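Local coordinates for protein xylosidase (Xanthomonas axonopodis pv. citri, PDB 6XN2) that probably hydrolyses xylan-derived oligosaccharides as a family 43 glycoside hydrolase, binding beta-D-xylopyranose in its pocket, at residues A[63-68]-A[81-86]; A[46-51]-A[335-340]; A[117-122]-A[168-173]; A[102-107]-A[154-159]. All coordinates share one frame; numbering follows the deposited sequence.

Contact 1: A[63-68]-A[81-86]; sequences YPSHDL and FDMADY. With XYP (beta-D-xylopyranose), chain E.
H66 and D67 run past M83 to Y86 in a splayed antiparallel sense, the end-to-end directions 137° apart and the CA atoms of H66 and Y86 5.8 Å from each other. In the gap a water accepts the N-H of H66 and donates to D85 O. H66 ND1 then donates to D85 OD1 (3.0 Å, 172°), lying on the syn lone pair of the carboxylate, which stands nearly square to the imidazole yet offers its oxygen in the ring plane. D85 reaches this edge because its CG sits between backbone N and carbonyl carbon (chi1 72°), and OD2 adds a weak bond to the same ND1. L68 lays CD2 over one imidazole face, 3.7 Å above the plane. The pairing joins strands 59-67 and 85-91 of one sheet, a blade of the five-bladed beta-propeller of family 43, where it borders the xylose pocket. M83, long and flexible, bends twice: CG passes 3.2 Å from H66 O, and CE rests 3.7 Å from S65 CB. M83 CE also comes within 3.1 Å of XYP O4. S65 OG itself bonds to D50. F81 turns one aromatic face to the xylose, whose O5 lies 3.9 Å above the ring plane, over its centre.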
# COMPACT_ATOMS: atom_id res chain seq x y z
N TYR A 63 3.22 9.57 1.08
CA TYR A 63 1.82 9.78 0.78
C TYR A 63 1.00 8.76 1.56
O TYR A 63 0.81 7.63 1.11
CB TYR A 63 1.56 9.67 -0.73
CG TYR A 63 2.38 10.66 -1.53
CD1 TYR A 63 3.70 10.38 -1.88
CD2 TYR A 63 1.86 11.89 -1.91
CE1 TYR A 63 4.48 11.30 -2.59
CE2 TYR A 63 2.63 12.82 -2.62
CZ TYR A 63 3.93 12.51 -2.96
OH TYR A 63 4.70 13.43 -3.67
N PRO A 64 0.56 9.14 2.76
CA PRO A 64 -0.23 8.25 3.61
C PRO A 64 -1.72 8.59 3.58
O PRO A 64 -2.09 9.63 3.02
CB PRO A 64 0.36 8.51 5.00
CG PRO A 64 0.71 9.99 4.95
CD PRO A 64 1.01 10.34 3.50
N SER A 65 -2.55 7.72 4.15
CA SER A 65 -3.94 8.06 4.45
C SER A 65 -3.98 8.94 5.69
O SER A 65 -3.00 9.00 6.44
CB SER A 65 -4.79 6.81 4.67
OG SER A 65 -4.77 5.99 3.53
N HIS A 66 -5.11 9.59 5.92
CA HIS A 66 -5.28 10.48 7.09
C HIS A 66 -6.49 10.02 7.90
O HIS A 66 -7.56 10.36 7.53
CB HIS A 66 -5.45 11.93 6.67
CG HIS A 66 -5.63 12.84 7.84
ND1 HIS A 66 -6.04 14.13 7.72
CD2 HIS A 66 -5.44 12.64 9.15
CE1 HIS A 66 -6.11 14.67 8.90
NE2 HIS A 66 -5.75 13.79 9.78
N ASP A 67 -6.25 9.23 8.92
CA ASP A 67 -7.30 8.71 9.77
C ASP A 67 -7.88 9.81 10.58
O ASP A 67 -7.17 10.58 11.13
CB ASP A 67 -6.74 7.67 10.73
CG ASP A 67 -6.38 6.39 10.06
OD1 ASP A 67 -6.90 6.12 9.00
OD2 ASP A 67 -5.61 5.64 10.62
N LEU A 68 -9.19 9.86 10.69
CA LEU A 68 -9.86 10.90 11.42
C LEU A 68 -10.50 10.42 12.71
O LEU A 68 -11.16 9.45 12.72
CB LEU A 68 -10.91 11.54 10.56
CG LEU A 68 -10.43 12.26 9.34
CD1 LEU A 68 -11.58 12.71 8.49
CD2 LEU A 68 -9.55 13.41 9.74
N PHE A 81 -13.40 3.65 8.89
CA PHE A 81 -12.33 4.16 8.08
C PHE A 81 -13.02 5.17 7.16
O PHE A 81 -13.28 4.90 6.03
CB PHE A 81 -11.67 3.05 7.29
CG PHE A 81 -10.89 2.09 8.12
CD1 PHE A 81 -9.78 2.49 8.79
CD2 PHE A 81 -11.27 0.79 8.22
CE1 PHE A 81 -9.07 1.62 9.56
CE2 PHE A 81 -10.56 -0.10 8.99
CZ PHE A 81 -9.46 0.33 9.66
N ASP A 82 -13.30 6.35 7.69
CA ASP A 82 -13.99 7.42 7.00
C ASP A 82 -13.11 8.57 6.62
O ASP A 82 -13.47 9.71 6.76
CB ASP A 82 -15.07 7.95 7.92
CG ASP A 82 -16.17 8.63 7.18
OD1 ASP A 82 -16.38 8.34 6.00
OD2 ASP A 82 -16.85 9.45 7.80
N MET A 83 -11.94 8.28 6.10
CA MET A 83 -11.01 9.31 5.71
C MET A 83 -11.54 10.18 4.57
O MET A 83 -12.27 9.71 3.74
CB MET A 83 -9.69 8.67 5.42
CG MET A 83 -9.27 7.78 6.56
SD MET A 83 -9.64 6.07 6.37
CE MET A 83 -8.17 5.62 5.51
N ALA A 84 -11.16 11.46 4.56
CA ALA A 84 -11.71 12.38 3.56
C ALA A 84 -10.64 13.17 2.82
O ALA A 84 -10.95 13.89 1.88
CB ALA A 84 -12.69 13.34 4.22
N ASP A 85 -9.40 13.06 3.26
CA ASP A 85 -8.36 13.94 2.69
C ASP A 85 -6.97 13.31 2.77
O ASP A 85 -6.82 12.32 3.44
CB ASP A 85 -8.35 15.26 3.45
CG ASP A 85 -7.78 15.13 4.85
OD1 ASP A 85 -6.60 15.27 4.97
OD2 ASP A 85 -8.52 14.87 5.77
N TYR A 86 -6.02 13.92 2.09
CA TYR A 86 -4.68 13.46 2.10
C TYR A 86 -3.69 14.56 2.39
O TYR A 86 -3.84 15.65 1.96
CB TYR A 86 -4.30 12.87 0.74
CG TYR A 86 -5.08 11.66 0.34
CD1 TYR A 86 -5.09 10.55 1.10
CD2 TYR A 86 -5.80 11.65 -0.81
CE1 TYR A 86 -5.81 9.46 0.75
CE2 TYR A 86 -6.52 10.56 -1.17
CZ TYR A 86 -6.52 9.46 -0.38
OH TYR A 86 -7.25 8.38 -0.73
O1 XYP E . -8.50 -2.14 4.67
C1 XYP E . -7.62 -1.06 4.86
C2 XYP E . -7.22 -0.53 3.50
C3 XYP E . -6.62 0.84 3.57
C4 XYP E . -7.48 1.75 4.42
C5 XYP E . -7.68 1.12 5.77
O2 XYP E . -6.26 -1.36 2.85
O3 XYP E . -6.63 1.23 2.23
O4 XYP E . -6.85 2.97 4.61
O5 XYP E . -8.30 -0.12 5.65
O HOH W 1 -7.00 9.56 3.86
O HOH W 2 -8.85 12.23 6.10

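Contact 2: A[46-51]-A[335-340]; sequences LYTADP and RSIKMA. With XYP (beta-D-xylopyranose), chain E.
Where the first and last sheets of the propeller meet beside the xylose pocket, T48 and A49 pack against R335 and I337, strands 47-49 and 336-340 inclined at 57° with their axes 4.5 Å apart at closest approach. T48 OG1 accepts the N-H of I337 (3.0 Å, 157°). A chi1 of 57° turns the hydroxyl toward that N-H, and threonine suits the place because it can accept the bond while keeping to a strand. T48 N also donates to R335 O, and the same oxygen meets the edge of the Y47 ring 3.2 Å from CD1. The small methyl of A49 sits under the NE side of one R335 guanidinium face, with CB 3.2 Å from NE. R335 and D50 both line the xylose pocket of this family 43 propeller: R335 NH2 makes a weak bond of 3.4 Å to O4 of xylose, while that hydroxyl donates to D50 OD2 at 2.6 Å. D67 and T306 take other N-H groups of R335 and fix its rotation. D50 OD1 lies 3.9 Å from R335 NH1, well out of the guanidinium plane, a long salt bridge of charge alone. Beyond the corner that the chain turns at D50, the rigid ring of P51 sets CB 3.8 Å from I337 CG2, as P51 and I337 pass one another pointing opposite ways.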
# COMPACT_ATOMS: atom_id res chain seq x y z
N LEU A 46 -1.34 14.18 13.80
CA LEU A 46 -2.45 13.67 13.06
C LEU A 46 -2.27 12.17 12.90
O LEU A 46 -1.19 11.68 12.97
CB LEU A 46 -2.57 14.38 11.73
CG LEU A 46 -1.77 13.95 10.54
CD1 LEU A 46 -2.33 14.61 9.31
CD2 LEU A 46 -0.34 14.35 10.69
N TYR A 47 -3.35 11.45 12.77
CA TYR A 47 -3.26 10.02 12.56
C TYR A 47 -2.99 9.75 11.08
O TYR A 47 -3.60 10.36 10.20
CB TYR A 47 -4.54 9.32 13.02
CG TYR A 47 -4.69 9.25 14.52
CD1 TYR A 47 -3.83 8.47 15.28
CD2 TYR A 47 -5.70 9.95 15.18
CE1 TYR A 47 -3.96 8.39 16.66
CE2 TYR A 47 -5.84 9.87 16.56
CZ TYR A 47 -4.96 9.09 17.29
OH TYR A 47 -5.08 9.00 18.66
N THR A 48 -2.06 8.84 10.82
CA THR A 48 -1.64 8.54 9.46
C THR A 48 -1.54 7.03 9.25
O THR A 48 -1.24 6.29 10.19
CB THR A 48 -0.27 9.17 9.12
OG1 THR A 48 0.71 8.72 10.07
CG2 THR A 48 -0.35 10.70 9.16
N ALA A 49 -1.79 6.56 8.03
CA ALA A 49 -1.73 5.13 7.73
C ALA A 49 -1.28 4.90 6.30
O ALA A 49 -1.12 5.84 5.54
CB ALA A 49 -3.09 4.49 7.96
N ASP A 50 -1.05 3.63 5.96
CA ASP A 50 -0.77 3.22 4.58
C ASP A 50 0.31 4.06 3.89
O ASP A 50 0.05 4.68 2.86
CB ASP A 50 -2.05 3.31 3.75
CG ASP A 50 -3.27 2.78 4.49
OD1 ASP A 50 -3.19 1.70 5.11
OD2 ASP A 50 -4.32 3.45 4.45
N PRO A 51 1.53 4.07 4.45
CA PRO A 51 2.53 5.00 3.91
C PRO A 51 3.08 4.57 2.55
O PRO A 51 3.56 3.45 2.42
CB PRO A 51 3.62 4.98 4.98
CG PRO A 51 3.53 3.61 5.57
CD PRO A 51 2.07 3.23 5.53
N ARG A 335 -4.41 5.19 13.24
CA ARG A 335 -3.08 4.70 13.18
C ARG A 335 -2.00 5.76 13.14
O ARG A 335 -2.29 6.90 12.99
CB ARG A 335 -3.03 3.84 11.91
CG ARG A 335 -4.10 2.76 11.89
CD ARG A 335 -4.40 2.15 10.53
NE ARG A 335 -5.23 2.98 9.72
CZ ARG A 335 -5.81 2.60 8.60
NH1 ARG A 335 -5.66 1.39 8.13
NH2 ARG A 335 -6.54 3.44 7.94
N SER A 336 -0.76 5.35 13.02
CA SER A 336 0.37 6.26 12.81
C SER A 336 1.42 5.53 11.98
O SER A 336 1.71 4.35 12.24
CB SER A 336 0.97 6.73 14.14
OG SER A 336 1.84 5.73 14.66
N ILE A 337 2.01 6.21 11.01
CA ILE A 337 3.01 5.56 10.18
C ILE A 337 4.38 5.56 10.84
O ILE A 337 4.69 6.39 11.70
CB ILE A 337 3.10 6.19 8.78
CG1 ILE A 337 3.69 7.60 8.85
CG2 ILE A 337 1.73 6.12 8.09
CD1 ILE A 337 4.21 8.11 7.52
N LYS A 338 5.20 4.59 10.44
CA LYS A 338 6.51 4.36 11.02
C LYS A 338 7.48 3.96 9.92
O LYS A 338 7.07 3.61 8.81
CB LYS A 338 6.43 3.25 12.07
CG LYS A 338 5.52 3.55 13.25
CD LYS A 338 5.50 2.38 14.22
CE LYS A 338 5.12 2.82 15.62
NZ LYS A 338 5.22 1.69 16.59
N MET A 339 8.76 3.97 10.21
CA MET A 339 9.76 3.49 9.26
C MET A 339 10.83 2.70 9.98
O MET A 339 11.05 2.90 11.11
CB MET A 339 10.40 4.60 8.46
CG MET A 339 11.29 5.50 9.25
SD MET A 339 11.71 7.00 8.36
CE MET A 339 12.63 6.31 7.05
N ALA A 340 11.48 1.81 9.26
CA ALA A 340 12.55 0.97 9.75
C ALA A 340 13.51 0.56 8.65
O ALA A 340 13.13 0.36 7.55
CB ALA A 340 11.99 -0.25 10.42
O1 XYP E . -8.50 -2.14 4.67
C1 XYP E . -7.62 -1.06 4.86
C2 XYP E . -7.22 -0.53 3.50
C3 XYP E . -6.62 0.84 3.57
C4 XYP E . -7.48 1.75 4.42
C5 XYP E . -7.68 1.12 5.77
O2 XYP E . -6.26 -1.36 2.85
O3 XYP E . -6.63 1.23 2.23
O4 XYP E . -6.85 2.97 4.61
O5 XYP E . -8.30 -0.12 5.65

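Contact 3: A[117-122]-A[168-173]; sequences MWAPDA and SIDPAV. With XYP (beta-D-xylopyranose), chain E.
The W118 indole meets I169 at its edge, where I169 CD1 lies in the ring plane 4.0 Å from W118 CE3, and carries the xylose on one face. There C4 of the sugar stands 3.6 Å above the indole plane, toward the rim. A wide aromatic surface suits a pyranose, whose C-H groups can rest on it; W118 NE1 bonds to F81 O, which probably helps hold the ring. D170, opposite the neighbouring hydroxyls of the sugar, uses both carboxylate oxygens: xylose O3 donates to OD1 at 2.8 Å and xylose O2 to OD2 at 2.9 Å. O3 also accepts the N-H of A119 at 3.3 Å, and the compact methyl of A119 packs 3.4 Å from D170 OD1, so backbone and side chain approach the sugar together. Further along, the two segments run nearly parallel without direct backbone pairing. A water donates to the carbonyl of A119, which precedes P120, and to that of P171 itself. D121 spans the remaining gap with its side chain: CG is anti to the backbone N (chi1 -161°), and OD2 accepts the N-H of V173 at 2.8 Å (159°), approached from its anti side and 26° out of the carboxylate plane. OD1 is held by H54. Strands 121-125 and 172-175 are edge strands of successive sheets, and their starts, side by side with the contact centre about 6 Å from the chain centre, are characteristic of the inner rim of the five-bladed family 43 propeller, with the xylose pocket at its mouth.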
# COMPACT_ATOMS: atom_id res chain seq x y z
N MET A 117 -11.55 8.05 1.49
CA MET A 117 -10.30 8.28 0.78
C MET A 117 -9.23 7.41 1.41
O MET A 117 -8.63 7.78 2.43
CB MET A 117 -9.94 9.76 0.84
CG MET A 117 -11.01 10.67 0.25
SD MET A 117 -10.81 10.80 -1.54
CE MET A 117 -9.70 12.21 -1.65
N TRP A 118 -9.02 6.23 0.84
CA TRP A 118 -8.12 5.23 1.37
C TRP A 118 -6.68 5.26 0.85
O TRP A 118 -6.32 6.16 0.18
CB TRP A 118 -8.77 3.85 1.25
CG TRP A 118 -9.91 3.65 2.23
CD1 TRP A 118 -10.48 4.56 3.01
CD2 TRP A 118 -10.59 2.43 2.50
NE1 TRP A 118 -11.46 4.01 3.76
CE2 TRP A 118 -11.55 2.70 3.47
CE3 TRP A 118 -10.47 1.13 2.04
CZ2 TRP A 118 -12.37 1.72 3.97
CZ3 TRP A 118 -11.29 0.18 2.53
CH2 TRP A 118 -12.22 0.47 3.48
N ALA A 119 -5.90 4.26 1.19
CA ALA A 119 -4.49 4.15 0.84
C ALA A 119 -4.03 4.64 -0.53
O ALA A 119 -4.22 3.99 -1.47
CB ALA A 119 -4.05 2.73 1.03
N PRO A 120 -3.32 5.76 -0.57
CA PRO A 120 -2.91 6.30 -1.86
C PRO A 120 -1.47 6.06 -2.24
O PRO A 120 -0.73 5.49 -1.51
CB PRO A 120 -3.07 7.78 -1.62
CG PRO A 120 -2.63 7.94 -0.23
CD PRO A 120 -3.06 6.71 0.50
N ASP A 121 -1.10 6.52 -3.42
CA ASP A 121 0.28 6.44 -3.86
C ASP A 121 0.55 7.58 -4.82
O ASP A 121 -0.36 8.32 -5.20
CB ASP A 121 0.58 5.08 -4.52
CG ASP A 121 2.07 4.78 -4.58
OD1 ASP A 121 2.86 5.54 -3.98
OD2 ASP A 121 2.46 3.78 -5.23
N ALA A 122 1.81 7.74 -5.22
CA ALA A 122 2.16 8.83 -6.11
C ALA A 122 3.14 8.38 -7.16
O ALA A 122 3.81 7.36 -7.00
CB ALA A 122 2.72 10.00 -5.31
N SER A 168 -11.85 -1.72 -6.83
CA SER A 168 -11.21 -2.11 -5.58
C SER A 168 -10.31 -0.97 -5.09
O SER A 168 -10.54 0.21 -5.40
CB SER A 168 -10.42 -3.42 -5.78
OG SER A 168 -10.08 -4.01 -4.53
N ILE A 169 -9.31 -1.29 -4.29
CA ILE A 169 -8.51 -0.27 -3.63
C ILE A 169 -7.00 -0.41 -3.68
O ILE A 169 -6.49 -1.13 -4.48
CB ILE A 169 -8.85 -0.31 -2.13
CG1 ILE A 169 -8.68 -1.70 -1.57
CG2 ILE A 169 -10.28 0.03 -1.86
CD1 ILE A 169 -8.84 -1.80 -0.08
N ASP A 170 -6.32 0.40 -2.87
CA ASP A 170 -4.89 0.26 -2.61
C ASP A 170 -3.97 0.33 -3.84
O ASP A 170 -3.20 -0.61 -4.09
CB ASP A 170 -4.65 -1.06 -1.87
CG ASP A 170 -5.21 -1.03 -0.46
OD1 ASP A 170 -5.81 0.02 -0.10
OD2 ASP A 170 -5.04 -2.02 0.28
N PRO A 171 -4.00 1.42 -4.56
CA PRO A 171 -3.11 1.48 -5.70
C PRO A 171 -1.66 1.61 -5.35
O PRO A 171 -1.33 2.18 -4.35
CB PRO A 171 -3.52 2.77 -6.38
CG PRO A 171 -4.02 3.60 -5.28
CD PRO A 171 -4.71 2.67 -4.36
N ALA A 172 -0.82 1.02 -6.16
CA ALA A 172 0.63 1.22 -6.05
C ALA A 172 1.18 1.41 -7.45
O ALA A 172 0.96 0.56 -8.32
CB ALA A 172 1.30 0.05 -5.35
N VAL A 173 1.89 2.51 -7.67
CA VAL A 173 2.42 2.77 -9.01
C VAL A 173 3.94 2.62 -9.03
O VAL A 173 4.67 3.37 -8.38
CB VAL A 173 2.05 4.17 -9.51
CG1 VAL A 173 2.72 4.43 -10.84
CG2 VAL A 173 0.54 4.28 -9.63
O1 XYP E . -8.50 -2.14 4.67
C1 XYP E . -7.62 -1.06 4.86
C2 XYP E . -7.22 -0.53 3.50
C3 XYP E . -6.62 0.84 3.57
C4 XYP E . -7.48 1.75 4.42
C5 XYP E . -7.68 1.12 5.77
O2 XYP E . -6.26 -1.36 2.85
O3 XYP E . -6.63 1.23 2.23
O4 XYP E . -6.85 2.97 4.61
O5 XYP E . -8.30 -0.12 5.65
O HOH W 3 -2.36 2.05 -1.89
O HOH W 4 4.89 2.58 -5.73
O HOH W 5 5.63 5.93 -8.65

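Contact 4: A[102-107]-A[154-159]; sequences GQVLHV and GPFVAE
The V104 and F156 side chains run alongside one another in the same direction and join two successive sheets of the five-bladed propeller: strand 99-106 is the outer edge of one, strand 157-158 that of the next. The valine meets the phenyl ring at its edge, with CG2 3.6 Å from F156 CD1 and CB in the ring plane. Over one face of that ring lies G154 CA, 3.5 Å above the plane and toward the rim, a close approach that suits a residue without a side chain. Next to this pair, L105 reaches A158, its CD1 3.9 Å from the alanine CB. The leucine gets there with CG anti to the backbone N (chi1 -180°), and the short methyl of A158 lets the leucine tip meet it at van der Waals distance. The one backbone hydrogen bond between the segments runs from F156 N to V104 O, almost straight (175°) but weak at 3.3 Å. A water also bridges the two, donating to V104 O at 3.2 Å and to F156 O at 2.8 Å.

Around these first contacts stand the two middle strands, 128-136 and 142-149, of the second sheet. L131 touches both V104 and F156, and A147 touches L105, F156 and A158, so apolar side chains of both sheets meet here. What sets V104 in place is its own sheet: V104 and L105 both bond with the backbone of Y86, and the turned psi of V104 (-9°) is consistent with a classic beta bulge. On the other side, the peptide bond between G154 and P155 is cis and redirects the chain just ahead of F156.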
# COMPACT_ATOMS: atom_id res chain seq x y z
N GLY A 102 1.03 19.62 4.67
CA GLY A 102 -0.35 20.02 4.61
C GLY A 102 -1.31 19.18 3.81
O GLY A 102 -0.93 18.25 3.22
N GLN A 103 -2.57 19.57 3.83
CA GLN A 103 -3.61 18.83 3.09
C GLN A 103 -3.48 19.15 1.61
O GLN A 103 -3.35 20.30 1.27
CB GLN A 103 -4.99 19.23 3.59
CG GLN A 103 -6.06 18.29 3.10
CD GLN A 103 -7.40 18.80 3.54
OE1 GLN A 103 -7.80 18.60 4.66
NE2 GLN A 103 -8.08 19.47 2.64
N VAL A 104 -3.53 18.12 0.79
CA VAL A 104 -3.36 18.32 -0.64
C VAL A 104 -4.51 17.92 -1.53
O VAL A 104 -4.48 18.21 -2.67
CB VAL A 104 -2.08 17.67 -1.16
CG1 VAL A 104 -0.89 18.15 -0.41
CG2 VAL A 104 -2.16 16.18 -1.13
N LEU A 105 -5.49 17.26 -0.96
CA LEU A 105 -6.65 16.81 -1.68
C LEU A 105 -7.72 16.44 -0.70
O LEU A 105 -7.45 15.82 0.28
CB LEU A 105 -6.34 15.60 -2.56
CG LEU A 105 -7.48 15.03 -3.39
CD1 LEU A 105 -8.04 16.05 -4.34
CD2 LEU A 105 -7.11 13.77 -4.13
N HIS A 106 -8.94 16.86 -1.01
CA HIS A 106 -10.11 16.54 -0.16
C HIS A 106 -11.16 15.90 -1.06
O HIS A 106 -11.24 16.29 -2.19
CB HIS A 106 -10.63 17.79 0.54
CG HIS A 106 -11.59 17.51 1.64
ND1 HIS A 106 -12.90 17.24 1.43
CD2 HIS A 106 -11.43 17.47 2.97
CE1 HIS A 106 -13.50 17.01 2.56
NE2 HIS A 106 -12.62 17.15 3.51
N VAL A 107 -11.99 15.03 -0.50
CA VAL A 107 -13.05 14.29 -1.24
C VAL A 107 -14.10 15.24 -1.82
O VAL A 107 -14.68 14.90 -2.82
CB VAL A 107 -13.69 13.21 -0.35
CG1 VAL A 107 -14.52 13.82 0.75
CG2 VAL A 107 -14.48 12.21 -1.17
N GLY A 154 2.09 19.00 -4.08
CA GLY A 154 0.86 19.46 -4.57
C GLY A 154 0.68 20.95 -4.58
O GLY A 154 1.63 21.68 -4.65
N PRO A 155 -0.56 21.40 -4.56
CA PRO A 155 -1.84 20.71 -4.43
C PRO A 155 -2.24 19.98 -5.71
O PRO A 155 -1.72 20.28 -6.73
CB PRO A 155 -2.78 21.85 -4.19
CG PRO A 155 -2.20 22.92 -5.02
CD PRO A 155 -0.75 22.82 -4.83
N PHE A 156 -3.06 18.98 -5.58
CA PHE A 156 -3.44 18.17 -6.69
C PHE A 156 -4.85 18.44 -7.09
O PHE A 156 -5.70 18.58 -6.26
CB PHE A 156 -3.27 16.70 -6.34
CG PHE A 156 -1.89 16.33 -5.94
CD1 PHE A 156 -1.49 16.41 -4.64
CD2 PHE A 156 -0.98 15.91 -6.86
CE1 PHE A 156 -0.22 16.09 -4.28
CE2 PHE A 156 0.28 15.60 -6.51
CZ PHE A 156 0.67 15.68 -5.21
N VAL A 157 -5.08 18.53 -8.39
CA VAL A 157 -6.39 18.73 -8.91
C VAL A 157 -6.86 17.37 -9.37
O VAL A 157 -6.32 16.83 -10.27
CB VAL A 157 -6.37 19.71 -10.06
CG1 VAL A 157 -7.74 19.90 -10.60
CG2 VAL A 157 -5.81 21.02 -9.59
N ALA A 158 -7.90 16.87 -8.72
CA ALA A 158 -8.41 15.53 -9.04
C ALA A 158 -9.18 15.54 -10.36
O ALA A 158 -9.81 16.50 -10.64
CB ALA A 158 -9.30 15.05 -7.93
N GLU A 159 -9.09 14.44 -11.09
CA GLU A 159 -9.86 14.27 -12.29
C GLU A 159 -11.32 14.07 -11.90
O GLU A 159 -11.61 13.54 -10.88
CB GLU A 159 -9.37 13.07 -13.08
CG GLU A 159 -7.99 13.23 -13.66
CD GLU A 159 -7.94 14.21 -14.81
OE1 GLU A 159 -8.87 14.25 -15.58
OE2 GLU A 159 -6.95 14.95 -14.93
O HOH W 6 -6.63 20.07 -4.12

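In the fold
From the N terminus, 46-51 opens the long loop that contact 2 closes only at 335-340, joining the first sheet to the last; the other three contacts nest inside it. Contact 1 closes first, a short loop from 63-68 to 81-86 within the first sheet. The chain then passes 102-107 and 117-122, and the closures at 154-159 and 168-173 come in the same order, so contacts 4 and 3 cross. Contact 4 ties the outer edges of the first and second sheets, contact 3 the inner edges of the second and third. Contacts 1, 2 and 3 converge on the xylose, whereas contact 4 lies toward the periphery.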